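Local coordinates for ribosomal protein S2-related protein (Deinococcus radiodurans, PDB 2JH3), which binds a [4Fe-4S] cluster and resembles the chelatases in fold, consistent with a role in inserting iron into sirohydrochlorin, at residues Ser5-Gly10 against Ser65-Val70. Numbering follows the deposited sequence.
Sequences SLVLIG and SDVTVV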
# COMPACT_ATOMS: atom_id res chain seq x y z
N SER A 5 -13.93 -14.78 -31.21
CA SER A 5 -12.97 -14.06 -30.35
C SER A 5 -11.57 -14.70 -30.44
O SER A 5 -11.40 -15.93 -30.49
CB SER A 5 -13.40 -14.08 -28.83
OG SER A 5 -14.77 -13.72 -28.61
N LEU A 6 -10.56 -13.86 -30.40
CA LEU A 6 -9.17 -14.36 -30.36
C LEU A 6 -8.64 -13.94 -29.00
O LEU A 6 -8.84 -12.82 -28.60
CB LEU A 6 -8.39 -13.69 -31.47
CG LEU A 6 -6.89 -14.00 -31.52
CD1 LEU A 6 -6.63 -15.53 -31.70
CD2 LEU A 6 -6.35 -13.22 -32.67
N VAL A 7 -8.04 -14.87 -28.28
CA VAL A 7 -7.41 -14.60 -27.01
C VAL A 7 -5.93 -14.89 -27.12
O VAL A 7 -5.54 -15.99 -27.48
CB VAL A 7 -7.96 -15.49 -25.95
CG1 VAL A 7 -7.17 -15.37 -24.66
CG2 VAL A 7 -9.46 -15.18 -25.73
N LEU A 8 -5.11 -13.86 -26.92
CA LEU A 8 -3.64 -14.01 -26.80
C LEU A 8 -3.16 -14.14 -25.35
O LEU A 8 -3.53 -13.31 -24.46
CB LEU A 8 -2.96 -12.82 -27.49
CG LEU A 8 -3.33 -12.54 -28.93
CD1 LEU A 8 -2.43 -11.48 -29.47
CD2 LEU A 8 -3.30 -13.77 -29.79
N ILE A 9 -2.32 -15.15 -25.08
CA ILE A 9 -1.83 -15.46 -23.73
C ILE A 9 -0.34 -15.21 -23.61
O ILE A 9 0.47 -15.82 -24.34
CB ILE A 9 -2.00 -16.94 -23.32
CG1 ILE A 9 -3.44 -17.37 -23.46
CG2 ILE A 9 -1.49 -17.17 -21.91
CD1 ILE A 9 -4.35 -16.51 -22.66
N GLY A 10 0.03 -14.38 -22.64
CA GLY A 10 1.44 -14.10 -22.36
C GLY A 10 1.82 -14.60 -20.98
O GLY A 10 0.97 -15.02 -20.18
N SER A 65 -19.00 -17.04 -28.54
CA SER A 65 -19.15 -18.43 -28.11
C SER A 65 -18.17 -19.33 -28.83
O SER A 65 -18.13 -20.54 -28.60
CB SER A 65 -20.59 -18.90 -28.40
OG SER A 65 -20.87 -18.83 -29.79
N ASP A 66 -17.38 -18.72 -29.71
CA ASP A 66 -16.29 -19.36 -30.44
C ASP A 66 -14.99 -18.63 -30.15
O ASP A 66 -14.83 -17.45 -30.47
CB ASP A 66 -16.57 -19.31 -31.94
CG ASP A 66 -15.50 -20.02 -32.78
OD1 ASP A 66 -15.78 -21.17 -33.20
OD2 ASP A 66 -14.40 -19.44 -33.03
N VAL A 67 -14.07 -19.33 -29.51
CA VAL A 67 -12.81 -18.68 -29.06
C VAL A 67 -11.58 -19.47 -29.47
O VAL A 67 -11.57 -20.71 -29.45
CB VAL A 67 -12.87 -18.40 -27.52
CG1 VAL A 67 -12.85 -19.62 -26.77
CG2 VAL A 67 -11.69 -17.52 -27.04
N THR A 68 -10.56 -18.74 -29.93
CA THR A 68 -9.26 -19.33 -30.29
C THR A 68 -8.27 -18.71 -29.31
O THR A 68 -8.25 -17.47 -29.15
CB THR A 68 -8.86 -19.00 -31.77
OG1 THR A 68 -9.87 -19.44 -32.64
CG2 THR A 68 -7.56 -19.70 -32.14
N VAL A 69 -7.51 -19.56 -28.64
CA VAL A 69 -6.54 -19.13 -27.65
C VAL A 69 -5.14 -19.47 -28.19
O VAL A 69 -4.82 -20.65 -28.33
CB VAL A 69 -6.76 -19.83 -26.32
CG1 VAL A 69 -5.78 -19.43 -25.27
CG2 VAL A 69 -8.20 -19.53 -25.81
N VAL A 70 -4.36 -18.43 -28.44
CA VAL A 70 -2.94 -18.61 -28.87
C VAL A 70 -1.94 -18.20 -27.78
O VAL A 70 -1.88 -17.01 -27.39
CB VAL A 70 -2.63 -17.78 -30.13
CG1 VAL A 70 -1.12 -17.98 -30.62
CG2 VAL A 70 -3.60 -18.12 -31.27
O HOH W 1 -12.43 -18.10 -32.53
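V7 is where to start: its CG2 presses on CG2 of V67 at 3.5 Å, tighter than normal methyl contact. V67 brings that methyl across because CG2 stands anti to its backbone N, while CG1 takes the position between N and the carbonyl carbon (chi1 68°). On the same face V69 continues the row: its CG2 rests against CB of V7, and its CG1 meets CG1 of I9 at 3.6 Å. V110 of strand 108-112 touches V67 and V69. Between the two strands the other face has longer carbon contacts. There CD1 of L6 reaches over to CG2 of V70 at 4.0 Å, and CD2 of L8 packs beside CB of V70 at 4.1 Å, with helices 18-35 and 253-262 covering the leucines.

Between the faces runs a parallel ladder of five backbone bonds: S5 N to D66 O, T68 N to S5 O, V7 N to T68 O, V70 N to V7 O and I9 N to V70 O. The shortest, V7 N to T68 O, is 2.7 Å; in the last, I9 N sits 31° off the carbonyl plane of V70. CA-H groups of L6, L8, V67 and V69 add weaker contacts to four of the same oxygens, those of S5, V7, T68 and V70.

The looser, polar end is at the start of the ladder, where a single water sits in an otherwise buried contact. It donates to S5 O at 3.2 Å and is hydrogen-bonded to T68 OG1 at 2.9 Å; its approach to D66 OD2 is too short to be trusted. S5 OG turns instead to E43, on the neighbouring strand 43-48. Pairing the first and third strands of the N-terminal CbiX sheet therefore rests on five main-chain bonds flanked by apolar contacts on both faces, tightest where V7 meets V67.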